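Local coordinates for glycine betaine/carnitine/choline ABC transporter%2C ATP-binding protein%2C putative (PDB 5IIP) that probably serves as the ATP-binding subunit of the osmolyte uptake system OpuC, a transporter inhibited by c-di-AMP, with tandem CBS domains that probably take part in regulation, at residues R126-V131 and G139-A144; I45-E50 and I68-S73; N75-F80 and I104-I109. All blocks are in the same frame, centred on the assembly; numbering follows the deposited sequence.

Interaction 1: residues R126-V131 and G139-A144; sequences RNVPVV and GLITRA
V128 and I141 pair across an antiparallel beta hairpin, strands 127-131 and 137-142, in the second CBS domain of the chain. The tight part is the inner run from V128 to V130, where both strands are hydrogen-bonded. V128 N gives its hydrogen to I141 O at 2.8 Å, and I141 N returns the bond to V128 O. One step along, V130 N binds G139 O at 2.7 Å. G139 N closes that ring with a longer bond to V130 O. With no side chain on G139, V130 CB comes down on the glycine carbonyl, while V130 CG2 reaches I141 CG2 at 3.7 Å. I141 holds CG1 between its backbone N and carbonyl carbon (chi1 72°), which presses that methylene against V128 CB at 3.4 Å. On the other face P129 and L140 stand beside N127, and L140 CD1 rests on the peptide between V128 and P129, 3.6 Å from V128 O.

The solvent side is the end where the strand turns into helix 143-153. Exposed R126 points away and meets the helix start through its backbone: R126 O accepts R143 N at 2.9 Å. R143 CB passes over R126, but the extended chain leads its guanidinium off to the carbonyls of L121 and R123. T142, the N-cap, turns OG1 to N145 N, leaving its methyl CG2 3.9 Å from N127 ND2.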
ATOM      1  N   ARG D 126      -6.952  -4.758   4.567  1.00 48.95           N
ATOM      2  CA  ARG D 126      -7.903  -5.830   4.250  1.00 47.77           C
ATOM      3  C   ARG D 126      -7.436  -7.132   3.602  1.00 48.11           C
ATOM      4  O   ARG D 126      -7.926  -8.172   3.928  1.00 46.84           O
ATOM      5  CB  ARG D 126      -9.029  -5.265   3.409  1.00 50.92           C
ATOM      6  CG  ARG D 126      -9.665  -4.053   4.018  1.00 58.62           C
ATOM      7  CD  ARG D 126     -10.664  -3.422   3.088  1.00 63.76           C
ATOM      8  NE  ARG D 126     -11.342  -2.299   3.701  1.00 69.30           N
ATOM      9  CZ  ARG D 126     -12.226  -2.397   4.681  1.00 68.92           C
ATOM     10  NH1 ARG D 126     -12.787  -1.317   5.150  1.00 72.26           N
ATOM     11  NH2 ARG D 126     -12.555  -3.561   5.188  1.00 67.30           N
ATOM     12  N   ASN D 127      -6.529  -7.065   2.649  1.00 50.66           N
ATOM     13  CA  ASN D 127      -6.057  -8.254   1.968  1.00 46.25           C
ATOM     14  C   ASN D 127      -4.582  -8.387   2.032  1.00 44.84           C
ATOM     15  O   ASN D 127      -3.888  -7.577   1.502  1.00 53.52           O
ATOM     16  CB  ASN D 127      -6.435  -8.177   0.514  1.00 45.89           C
ATOM     17  CG  ASN D 127      -7.883  -7.966   0.313  1.00 46.07           C
ATOM     18  OD1 ASN D 127      -8.313  -6.886   0.005  1.00 53.70           O
ATOM     19  ND2 ASN D 127      -8.643  -8.987   0.519  1.00 45.85           N
ATOM     20  N   VAL D 128      -4.097  -9.423   2.676  1.00 46.69           N
ATOM     21  CA  VAL D 128      -2.682  -9.629   2.776  1.00 44.07           C
ATOM     22  C   VAL D 128      -2.222 -10.799   1.928  1.00 44.21           C
ATOM     23  O   VAL D 128      -2.412 -11.940   2.261  1.00 44.65           O
ATOM     24  CB  VAL D 128      -2.312  -9.890   4.227  1.00 45.73           C
ATOM     25  CG1 VAL D 128      -0.827  -9.847   4.419  1.00 46.52           C
ATOM     26  CG2 VAL D 128      -2.969  -8.880   5.125  1.00 43.12           C
ATOM     27  N   PRO D 129      -1.611 -10.514   0.809  1.00 45.07           N
ATOM     28  CA  PRO D 129      -1.139 -11.548  -0.096  1.00 46.78           C
ATOM     29  C   PRO D 129      -0.052 -12.406   0.473  1.00 43.72           C
ATOM     30  O   PRO D 129       0.786 -11.904   1.141  1.00 47.00           O
ATOM     31  CB  PRO D 129      -0.604 -10.757  -1.267  1.00 42.47           C
ATOM     32  CG  PRO D 129      -1.189  -9.446  -1.152  1.00 47.07           C
ATOM     33  CD  PRO D 129      -1.408  -9.185   0.269  1.00 45.78           C
ATOM     34  N   VAL D 130      -0.065 -13.689   0.184  1.00 46.29           N
ATOM     35  CA  VAL D 130       0.954 -14.584   0.668  1.00 48.70           C
ATOM     36  C   VAL D 130       1.832 -14.975  -0.473  1.00 49.20           C
ATOM     37  O   VAL D 130       1.374 -15.406  -1.487  1.00 46.68           O
ATOM     38  CB  VAL D 130       0.363 -15.843   1.255  1.00 51.69           C
ATOM     39  CG1 VAL D 130       1.448 -16.773   1.721  1.00 51.44           C
ATOM     40  CG2 VAL D 130      -0.558 -15.491   2.381  1.00 47.81           C
ATOM     41  N   VAL D 131       3.121 -14.820  -0.273  1.00 50.05           N
ATOM     42  CA  VAL D 131       4.100 -15.108  -1.292  1.00 57.22           C
ATOM     43  C   VAL D 131       5.212 -16.041  -0.882  1.00 58.89           C
ATOM     44  O   VAL D 131       5.482 -16.208   0.269  1.00 55.38           O
ATOM     45  CB  VAL D 131       4.794 -13.820  -1.765  1.00 53.21           C
ATOM     46  CG1 VAL D 131       3.794 -12.836  -2.282  1.00 51.73           C
ATOM     47  CG2 VAL D 131       5.600 -13.217  -0.660  1.00 47.08           C
ATOM     48  N   GLY D 139      -1.118 -17.476  -2.108  1.00 47.02           N
ATOM     49  CA  GLY D 139      -2.275 -17.410  -1.265  1.00 51.87           C
ATOM     50  C   GLY D 139      -2.697 -16.053  -0.782  1.00 48.98           C
ATOM     51  O   GLY D 139      -2.040 -15.086  -0.999  1.00 45.82           O
ATOM     52  N   LEU D 140      -3.825 -16.012  -0.105  1.00 50.83           N
ATOM     53  CA  LEU D 140      -4.342 -14.786   0.450  1.00 49.46           C
ATOM     54  C   LEU D 140      -4.913 -14.892   1.843  1.00 52.05           C
ATOM     55  O   LEU D 140      -5.654 -15.804   2.149  1.00 51.66           O
ATOM     56  CB  LEU D 140      -5.449 -14.256  -0.442  1.00 47.06           C
ATOM     57  CG  LEU D 140      -6.101 -12.982   0.034  1.00 48.45           C
ATOM     58  CD1 LEU D 140      -5.112 -11.876  -0.144  1.00 49.25           C
ATOM     59  CD2 LEU D 140      -7.363 -12.681  -0.723  1.00 47.48           C
ATOM     60  N   ILE D 141      -4.591 -13.932   2.688  1.00 50.32           N
ATOM     61  CA  ILE D 141      -5.178 -13.897   3.995  1.00 49.91           C
ATOM     62  C   ILE D 141      -5.896 -12.583   4.160  1.00 41.35           C
ATOM     63  O   ILE D 141      -5.348 -11.564   3.965  1.00 44.26           O
ATOM     64  CB  ILE D 141      -4.164 -14.138   5.102  1.00 50.18           C
ATOM     65  CG1 ILE D 141      -3.268 -12.969   5.267  1.00 51.86           C
ATOM     66  CG2 ILE D 141      -3.339 -15.354   4.786  1.00 52.55           C
ATOM     67  CD1 ILE D 141      -2.139 -13.224   6.231  1.00 58.08           C
ATOM     68  N   THR D 142      -7.151 -12.628   4.506  1.00 43.39           N
ATOM     69  CA  THR D 142      -7.918 -11.424   4.684  1.00 49.50           C
ATOM     70  C   THR D 142      -7.965 -11.011   6.129  1.00 46.04           C
ATOM     71  O   THR D 142      -7.800 -11.812   6.996  1.00 47.47           O
ATOM     72  CB  THR D 142      -9.355 -11.611   4.200  1.00 45.93           C
ATOM     73  OG1 THR D 142     -10.011 -12.558   5.010  1.00 44.28           O
ATOM     74  CG2 THR D 142      -9.380 -12.111   2.811  1.00 47.22           C
ATOM     75  N   ARG D 143      -8.186  -9.746   6.375  1.00 47.67           N
ATOM     76  CA  ARG D 143      -8.296  -9.264   7.717  1.00 43.79           C
ATOM     77  C   ARG D 143      -9.508  -9.876   8.379  1.00 42.08           C
ATOM     78  O   ARG D 143      -9.514 -10.146   9.544  1.00 47.28           O
ATOM     79  CB  ARG D 143      -8.366  -7.763   7.751  1.00 45.50           C
ATOM     80  CG  ARG D 143      -8.242  -7.198   9.143  1.00 47.44           C
ATOM     81  CD  ARG D 143      -8.266  -5.701   9.159  1.00 47.96           C
ATOM     82  NE  ARG D 143      -8.222  -5.187  10.491  1.00 44.85           N
ATOM     83  CZ  ARG D 143      -9.233  -5.240  11.314  1.00 43.15           C
ATOM     84  NH1 ARG D 143     -10.357  -5.778  10.956  1.00 37.66           N
ATOM     85  NH2 ARG D 143      -9.103  -4.763  12.501  1.00 46.14           N
ATOM     86  N   ALA D 144     -10.552 -10.090   7.606  1.00 49.23           N
ATOM     87  CA  ALA D 144     -11.781 -10.645   8.122  1.00 45.64           C
ATOM     88  C   ALA D 144     -11.593 -12.014   8.629  1.00 47.26           C
ATOM     89  O   ALA D 144     -12.164 -12.394   9.608  1.00 49.44           O
ATOM     90  CB  ALA D 144     -12.861 -10.626   7.084  1.00 47.11           C
TER

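Interaction 2: residues I45-E50 and I68-S73; sequences ITIQAE and IFVVDS
I47 and V70 lie side by side on adjoining parallel strands, 46-48 and 67-71, joined by helix 53-63 as a beta-alpha-beta unit of the first CBS domain. The backbone bonds run between alternate residues: F69 N to I45 O at 3.1 Å; I47 N to F69 O; and V71 N to I47 O. The last of the series, A49 N to V71 O at 3.3 Å, is weak and strongly bent, as the strand 46-48 has by then ended. The axes of strands 46-48 and 68-71 make an angle of 35°, and the CA spacing widens from T46 and F69 to A49 and D72.

V70 can be followed outward. Its CB lies 4.1 Å from I47 O, the oxygen that accepts V71 N. There it forks: CG1, anti to the backbone N (chi1 -172°), reaches A49 CA at 3.8 Å and then the methyl of A49, whereas CG2 meets I47 CG2 at 3.9 Å. The same I47 methyl also receives I68 CD1, so one I47 methyl touches two side chains of the neighbouring strand. I68 sends its other branch, CG2, to I45 CG2 at 3.7 Å.

On the opposite face lie the pairs T46 with F69 and Q48 with V71. The chain of Q48, bent at chi2, brings its amide toward the neighbouring strand, NE2 lying 4.0 Å from V71 CG2.

I45 and I47 pack on I59 of helix 53-63, I47 and V70 on L96 of helix 96-99; the T46, F69 and V71 face meets L137 of strand 137-142, and strand 77-82 pairs with the far edge of strand 67-71.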
ATOM      1  N   ILE D  45      -7.791 -14.361  -6.365  1.00 52.77           N
ATOM      2  CA  ILE D  45      -8.323 -14.109  -7.675  1.00 48.07           C
ATOM      3  C   ILE D  45      -7.344 -13.205  -8.356  1.00 51.19           C
ATOM      4  O   ILE D  45      -6.952 -12.204  -7.812  1.00 47.56           O
ATOM      5  CB  ILE D  45      -9.655 -13.389  -7.587  1.00 55.12           C
ATOM      6  CG1 ILE D  45     -10.619 -14.210  -6.765  1.00 59.55           C
ATOM      7  CG2 ILE D  45     -10.209 -13.117  -8.963  1.00 54.19           C
ATOM      8  CD1 ILE D  45     -11.092 -15.461  -7.448  1.00 60.83           C
ATOM      9  N   THR D  46      -6.944 -13.557  -9.559  1.00 48.64           N
ATOM     10  CA  THR D  46      -5.944 -12.806 -10.235  1.00 42.56           C
ATOM     11  C   THR D  46      -6.300 -12.408 -11.600  1.00 41.96           C
ATOM     12  O   THR D  46      -7.299 -12.808 -12.122  1.00 39.59           O
ATOM     13  CB  THR D  46      -4.651 -13.598 -10.335  1.00 44.71           C
ATOM     14  OG1 THR D  46      -4.860 -14.775 -11.091  1.00 52.50           O
ATOM     15  CG2 THR D  46      -4.201 -13.992  -9.031  1.00 47.82           C
ATOM     16  N   ILE D  47      -5.440 -11.571 -12.139  1.00 39.12           N
ATOM     17  CA  ILE D  47      -5.542 -11.094 -13.484  1.00 42.88           C
ATOM     18  C   ILE D  47      -4.148 -10.946 -14.027  1.00 43.08           C
ATOM     19  O   ILE D  47      -3.275 -10.540 -13.320  1.00 35.07           O
ATOM     20  CB  ILE D  47      -6.306  -9.776 -13.589  1.00 41.27           C
ATOM     21  CG1 ILE D  47      -6.737  -9.560 -15.013  1.00 42.78           C
ATOM     22  CG2 ILE D  47      -5.488  -8.600 -13.140  1.00 36.51           C
ATOM     23  CD1 ILE D  47      -7.585  -8.357 -15.230  1.00 41.40           C
ATOM     24  N   GLN D  48      -3.953 -11.276 -15.280  1.00 35.38           N
ATOM     25  CA  GLN D  48      -2.659 -11.149 -15.881  1.00 41.47           C
ATOM     26  C   GLN D  48      -2.389  -9.703 -16.160  1.00 40.14           C
ATOM     27  O   GLN D  48      -3.284  -8.943 -16.335  1.00 41.41           O
ATOM     28  CB  GLN D  48      -2.547 -12.026 -17.099  1.00 42.93           C
ATOM     29  CG  GLN D  48      -2.771 -13.466 -16.792  1.00 38.64           C
ATOM     30  CD  GLN D  48      -1.554 -14.170 -16.293  1.00 42.47           C
ATOM     31  OE1 GLN D  48      -0.475 -13.937 -16.747  1.00 46.56           O
ATOM     32  NE2 GLN D  48      -1.741 -15.068 -15.395  1.00 41.01           N
ATOM     33  N   ALA D  49      -1.133  -9.333 -16.189  1.00 39.13           N
ATOM     34  CA  ALA D  49      -0.712  -7.956 -16.401  1.00 43.96           C
ATOM     35  C   ALA D  49      -1.057  -7.335 -17.728  1.00 42.72           C
ATOM     36  O   ALA D  49      -1.213  -6.159 -17.827  1.00 42.69           O
ATOM     37  CB  ALA D  49       0.763  -7.821 -16.151  1.00 44.35           C
ATOM     38  N   GLU D  50      -1.153  -8.150 -18.747  1.00 40.04           N
ATOM     39  CA  GLU D  50      -1.443  -7.676 -20.069  1.00 42.27           C
ATOM     40  C   GLU D  50      -2.885  -7.370 -20.304  1.00 43.08           C
ATOM     41  O   GLU D  50      -3.233  -6.771 -21.282  1.00 42.13           O
ATOM     42  CB  GLU D  50      -0.969  -8.678 -21.077  1.00 44.78           C
ATOM     43  CG  GLU D  50       0.489  -9.022 -20.930  1.00 42.65           C
ATOM     44  CD  GLU D  50       0.745 -10.064 -19.883  1.00 46.86           C
ATOM     45  OE1 GLU D  50      -0.201 -10.510 -19.250  1.00 50.60           O
ATOM     46  OE2 GLU D  50       1.894 -10.446 -19.693  1.00 53.63           O
ATOM     47  N   ILE D  68      -8.625  -7.701  -6.894  1.00 46.16           N
ATOM     48  CA  ILE D  68      -7.857  -8.708  -7.536  1.00 45.79           C
ATOM     49  C   ILE D  68      -6.403  -8.375  -7.522  1.00 42.18           C
ATOM     50  O   ILE D  68      -6.005  -7.255  -7.422  1.00 36.70           O
ATOM     51  CB  ILE D  68      -8.282  -8.844  -9.000  1.00 45.17           C
ATOM     52  CG1 ILE D  68      -8.347  -7.493  -9.640  1.00 43.34           C
ATOM     53  CG2 ILE D  68      -9.649  -9.433  -9.118  1.00 46.57           C
ATOM     54  CD1 ILE D  68      -8.810  -7.515 -11.051  1.00 46.64           C
ATOM     55  N   PHE D  69      -5.627  -9.410  -7.679  1.00 44.65           N
ATOM     56  CA  PHE D  69      -4.213  -9.307  -7.712  1.00 39.06           C
ATOM     57  C   PHE D  69      -3.630  -9.553  -9.086  1.00 39.22           C
ATOM     58  O   PHE D  69      -3.976 -10.478  -9.744  1.00 37.53           O
ATOM     59  CB  PHE D  69      -3.659 -10.289  -6.728  1.00 40.09           C
ATOM     60  CG  PHE D  69      -4.142 -10.074  -5.376  1.00 41.33           C
ATOM     61  CD1 PHE D  69      -3.503  -9.223  -4.550  1.00 41.43           C
ATOM     62  CD2 PHE D  69      -5.258 -10.683  -4.958  1.00 46.39           C
ATOM     63  CE1 PHE D  69      -3.960  -8.995  -3.302  1.00 50.19           C
ATOM     64  CE2 PHE D  69      -5.735 -10.468  -3.709  1.00 50.98           C
ATOM     65  CZ  PHE D  69      -5.080  -9.620  -2.873  1.00 51.00           C
ATOM     66  N   VAL D  70      -2.723  -8.686  -9.483  1.00 39.53           N
ATOM     67  CA  VAL D  70      -2.042  -8.766 -10.736  1.00 34.88           C
ATOM     68  C   VAL D  70      -0.770  -9.564 -10.633  1.00 34.40           C
ATOM     69  O   VAL D  70       0.026  -9.320  -9.799  1.00 34.68           O
ATOM     70  CB  VAL D  70      -1.666  -7.377 -11.217  1.00 34.68           C
ATOM     71  CG1 VAL D  70      -1.116  -7.394 -12.616  1.00 35.97           C
ATOM     72  CG2 VAL D  70      -2.849  -6.482 -11.164  1.00 38.82           C
ATOM     73  N   VAL D  71      -0.601 -10.521 -11.515  1.00 36.21           N
ATOM     74  CA  VAL D  71       0.579 -11.330 -11.548  1.00 36.25           C
ATOM     75  C   VAL D  71       1.035 -11.418 -12.963  1.00 40.01           C
ATOM     76  O   VAL D  71       0.294 -11.138 -13.846  1.00 37.54           O
ATOM     77  CB  VAL D  71       0.331 -12.750 -11.089  1.00 40.06           C
ATOM     78  CG1 VAL D  71       0.043 -12.808  -9.628  1.00 41.00           C
ATOM     79  CG2 VAL D  71      -0.788 -13.361 -11.857  1.00 40.52           C
ATOM     80  N   ASP D  72       2.277 -11.807 -13.150  1.00 40.01           N
ATOM     81  CA  ASP D  72       2.854 -12.006 -14.447  1.00 35.57           C
ATOM     82  C   ASP D  72       2.781 -13.439 -14.951  1.00 39.36           C
ATOM     83  O   ASP D  72       2.183 -14.283 -14.370  1.00 39.59           O
ATOM     84  CB  ASP D  72       4.246 -11.424 -14.552  1.00 39.61           C
ATOM     85  CG  ASP D  72       5.230 -12.088 -13.695  1.00 39.17           C
ATOM     86  OD1 ASP D  72       4.959 -13.118 -13.117  1.00 38.81           O
ATOM     87  OD2 ASP D  72       6.311 -11.554 -13.594  1.00 41.41           O
ATOM     88  N   SER D  73       3.441 -13.703 -16.049  1.00 45.22           N
ATOM     89  CA  SER D  73       3.406 -15.010 -16.670  1.00 43.42           C
ATOM     90  C   SER D  73       3.911 -16.071 -15.764  1.00 41.75           C
ATOM     91  O   SER D  73       3.487 -17.177 -15.845  1.00 46.65           O
ATOM     92  CB  SER D  73       4.188 -15.019 -17.961  1.00 45.44           C
ATOM     93  OG  SER D  73       4.123 -16.279 -18.551  1.00 52.54           O
TER

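Interaction 3: residues N75-F80 and I104-I109; sequences NHLLGF and IYTVQI
I104 CD1 is the hub of this contact, a small apolar meeting in which all the touching is done by carbon. The methyl end of L77 comes straight at it, CD2 to CD1 at 4.0 Å, tip to tip. L77 CD2 also meets T106 CG2 at 4.1 Å, again end on, so that one leucine methyl is shared by two residues of 104-109. I104 CD1 also meets F80 CB at 4.1 Å. It lies 4.0 Å from G79 C as well; the aromatic ring of F80 leads away from the isoleucine.

L77 is aimed across by its first torsion, CG anti to the backbone N (chi1 -180°). T106 sets its hydroxyl between the backbone N and carbonyl carbon, which turns CG2 to face the leucine. The two segments belong to different CBS domains, so the contact lies at the internal interface of the tandem pair, the arrangement known as a Bateman module.

Further out, strand 77-82 carries a classic beta bulge, L78 and G79 both facing V70 of strand 67-71, and the bulge lies between L77 and F80. The F80 ring meets that of F69, the planes about 65° apart, and touches N127. Behind the other segment, V107 is hydrogen-bonded through its backbone to P129 of strand 127-131, while Y105 packs on helix 114-122 and on Q102 of the second subunit.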
ATOM      1  N   ASN D  75       3.673 -15.862 -12.468  1.00 43.81           N
ATOM      2  CA  ASN D  75       2.939 -15.623 -11.222  1.00 45.84           C
ATOM      3  C   ASN D  75       3.583 -14.721 -10.162  1.00 43.31           C
ATOM      4  O   ASN D  75       3.294 -14.854  -9.006  1.00 44.58           O
ATOM      5  CB  ASN D  75       2.474 -16.943 -10.598  1.00 44.86           C
ATOM      6  CG  ASN D  75       0.990 -17.183 -10.748  1.00 51.72           C
ATOM      7  OD1 ASN D  75       0.215 -16.862  -9.889  1.00 56.19           O
ATOM      8  ND2 ASN D  75       0.606 -17.770 -11.835  1.00 59.93           N
ATOM      9  N   HIS D  76       4.443 -13.809 -10.558  1.00 44.59           N
ATOM     10  CA  HIS D  76       5.030 -12.913  -9.617  1.00 39.40           C
ATOM     11  C   HIS D  76       4.013 -11.869  -9.349  1.00 40.53           C
ATOM     12  O   HIS D  76       3.315 -11.469 -10.232  1.00 39.40           O
ATOM     13  CB  HIS D  76       6.232 -12.242 -10.178  1.00 38.77           C
ATOM     14  CG  HIS D  76       7.347 -13.160 -10.499  1.00 49.50           C
ATOM     15  ND1 HIS D  76       7.864 -13.266 -11.762  1.00 50.98           N
ATOM     16  CD2 HIS D  76       8.076 -13.989  -9.726  1.00 53.82           C
ATOM     17  CE1 HIS D  76       8.856 -14.126 -11.758  1.00 48.72           C
ATOM     18  NE2 HIS D  76       9.005 -14.581 -10.535  1.00 49.32           N
ATOM     19  N   LEU D  77       3.941 -11.430  -8.113  1.00 41.77           N
ATOM     20  CA  LEU D  77       3.006 -10.415  -7.727  1.00 37.24           C
ATOM     21  C   LEU D  77       3.498  -9.067  -8.132  1.00 33.37           C
ATOM     22  O   LEU D  77       4.577  -8.687  -7.818  1.00 37.87           O
ATOM     23  CB  LEU D  77       2.795 -10.442  -6.237  1.00 37.83           C
ATOM     24  CG  LEU D  77       1.833  -9.426  -5.689  1.00 35.41           C
ATOM     25  CD1 LEU D  77       0.432  -9.786  -6.051  1.00 38.06           C
ATOM     26  CD2 LEU D  77       1.955  -9.372  -4.210  1.00 35.72           C
ATOM     27  N   LEU D  78       2.668  -8.355  -8.851  1.00 33.35           N
ATOM     28  CA  LEU D  78       3.012  -7.058  -9.294  1.00 32.64           C
ATOM     29  C   LEU D  78       2.100  -5.984  -8.791  1.00 36.01           C
ATOM     30  O   LEU D  78       2.503  -4.866  -8.685  1.00 38.14           O
ATOM     31  CB  LEU D  78       2.979  -7.010 -10.811  1.00 32.84           C
ATOM     32  CG  LEU D  78       3.709  -8.026 -11.652  1.00 36.16           C
ATOM     33  CD1 LEU D  78       3.489  -7.698 -13.085  1.00 38.74           C
ATOM     34  CD2 LEU D  78       5.178  -8.064 -11.389  1.00 31.48           C
ATOM     35  N   GLY D  79       0.861  -6.310  -8.523  1.00 35.23           N
ATOM     36  CA  GLY D  79      -0.066  -5.305  -8.113  1.00 37.50           C
ATOM     37  C   GLY D  79      -1.345  -5.696  -7.468  1.00 33.24           C
ATOM     38  O   GLY D  79      -1.652  -6.828  -7.305  1.00 32.80           O
ATOM     39  N   PHE D  80      -2.109  -4.685  -7.125  1.00 38.36           N
ATOM     40  CA  PHE D  80      -3.375  -4.847  -6.479  1.00 40.67           C
ATOM     41  C   PHE D  80      -4.438  -3.913  -7.030  1.00 39.02           C
ATOM     42  O   PHE D  80      -4.169  -2.777  -7.315  1.00 34.79           O
ATOM     43  CB  PHE D  80      -3.149  -4.599  -4.989  1.00 45.13           C
ATOM     44  CG  PHE D  80      -4.362  -4.713  -4.159  1.00 45.20           C
ATOM     45  CD1 PHE D  80      -4.736  -5.910  -3.648  1.00 48.00           C
ATOM     46  CD2 PHE D  80      -5.103  -3.618  -3.869  1.00 48.06           C
ATOM     47  CE1 PHE D  80      -5.845  -6.025  -2.875  1.00 50.61           C
ATOM     48  CE2 PHE D  80      -6.222  -3.720  -3.103  1.00 54.14           C
ATOM     49  CZ  PHE D  80      -6.594  -4.924  -2.601  1.00 51.28           C
ATOM     50  N   ILE D 104       2.301  -2.869  -1.382  1.00 39.88           N
ATOM     51  CA  ILE D 104       1.479  -3.760  -0.648  1.00 41.08           C
ATOM     52  C   ILE D 104       2.199  -4.443   0.474  1.00 40.82           C
ATOM     53  O   ILE D 104       3.377  -4.664   0.406  1.00 41.88           O
ATOM     54  CB  ILE D 104       1.003  -4.886  -1.586  1.00 37.51           C
ATOM     55  CG1 ILE D 104       0.818  -4.438  -3.016  1.00 45.48           C
ATOM     56  CG2 ILE D 104      -0.316  -5.420  -1.144  1.00 48.17           C
ATOM     57  CD1 ILE D 104       0.718  -5.580  -3.985  1.00 47.46           C
ATOM     58  N   TYR D 105       1.447  -4.801   1.499  1.00 42.91           N
ATOM     59  CA  TYR D 105       1.962  -5.512   2.651  1.00 42.42           C
ATOM     60  C   TYR D 105       1.759  -6.967   2.375  1.00 39.42           C
ATOM     61  O   TYR D 105       0.683  -7.378   2.089  1.00 42.34           O
ATOM     62  CB  TYR D 105       1.232  -5.063   3.921  1.00 40.90           C
ATOM     63  CG  TYR D 105       1.413  -5.934   5.118  1.00 40.93           C
ATOM     64  CD1 TYR D 105       2.643  -6.194   5.619  1.00 41.05           C
ATOM     65  CD2 TYR D 105       0.352  -6.464   5.753  1.00 47.87           C
ATOM     66  CE1 TYR D 105       2.819  -6.987   6.697  1.00 41.77           C
ATOM     67  CE2 TYR D 105       0.523  -7.268   6.839  1.00 50.24           C
ATOM     68  CZ  TYR D 105       1.768  -7.513   7.302  1.00 44.40           C
ATOM     69  OH  TYR D 105       1.935  -8.302   8.377  1.00 50.67           O
ATOM     70  N   THR D 106       2.823  -7.736   2.443  1.00 40.23           N
ATOM     71  CA  THR D 106       2.770  -9.142   2.137  1.00 45.82           C
ATOM     72  C   THR D 106       3.463  -9.948   3.156  1.00 42.04           C
ATOM     73  O   THR D 106       4.198  -9.432   3.920  1.00 43.18           O
ATOM     74  CB  THR D 106       3.481  -9.472   0.817  1.00 42.29           C
ATOM     75  OG1 THR D 106       4.862  -9.185   0.935  1.00 40.07           O
ATOM     76  CG2 THR D 106       2.950  -8.678  -0.270  1.00 41.18           C
ATOM     77  N   VAL D 107       3.227 -11.239   3.142  1.00 43.90           N
ATOM     78  CA  VAL D 107       3.918 -12.127   4.032  1.00 49.71           C
ATOM     79  C   VAL D 107       4.278 -13.446   3.382  1.00 55.61           C
ATOM     80  O   VAL D 107       3.616 -13.901   2.487  1.00 51.49           O
ATOM     81  CB  VAL D 107       3.140 -12.400   5.287  1.00 48.71           C
ATOM     82  CG1 VAL D 107       2.860 -11.109   5.983  1.00 56.85           C
ATOM     83  CG2 VAL D 107       1.888 -13.119   4.963  1.00 52.81           C
ATOM     84  N   GLN D 108       5.370 -14.014   3.860  1.00 59.59           N
ATOM     85  CA  GLN D 108       5.918 -15.266   3.383  1.00 54.71           C
ATOM     86  C   GLN D 108       5.133 -16.440   3.840  1.00 57.10           C
ATOM     87  O   GLN D 108       4.532 -16.419   4.870  1.00 63.32           O
ATOM     88  CB  GLN D 108       7.356 -15.414   3.825  1.00 56.52           C
ATOM     89  CG  GLN D 108       8.289 -14.445   3.176  1.00 56.28           C
ATOM     90  CD  GLN D 108       8.555 -14.793   1.739  1.00 66.60           C
ATOM     91  OE1 GLN D 108       8.336 -15.907   1.323  1.00 65.14           O
ATOM     92  NE2 GLN D 108       9.034 -13.842   0.977  1.00 66.65           N
ATOM     93  N   ILE D 109       5.148 -17.492   3.060  1.00 59.02           N
ATOM     94  CA  ILE D 109       4.452 -18.701   3.415  1.00 59.17           C
ATOM     95  C   ILE D 109       5.185 -19.525   4.459  1.00 59.99           C
ATOM     96  O   ILE D 109       4.613 -20.368   5.081  1.00 61.60           O
ATOM     97  CB  ILE D 109       4.147 -19.527   2.170  1.00 59.22           C
ATOM     98  CG1 ILE D 109       3.316 -20.732   2.525  1.00 55.30           C
ATOM     99  CG2 ILE D 109       5.420 -19.937   1.478  1.00 59.02           C
ATOM    100  CD1 ILE D 109       3.001 -21.573   1.336  1.00 60.96           C
TER

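The three contacts divide between the two CBS domains and the seam where they meet. Interaction 2 lies in the first domain and interaction 1 in the second, their centres about 15 Å apart, and F69 bridges them: its ring atom CE1 comes 3.5 Å from P129 CG, and CZ 3.5 Å from L140 CD1. Interaction 3 is tied to both sheets. Strand 77-82 pairs with strand 67-71 through V70, whose O lies 3.0 Å from L78 N, and 104-109 runs beside strand 127-131, V131 N lying 3.0 Å from V107 O. Its centre is about 9 Å from that of interaction 1 and about 11 Å from that of interaction 2.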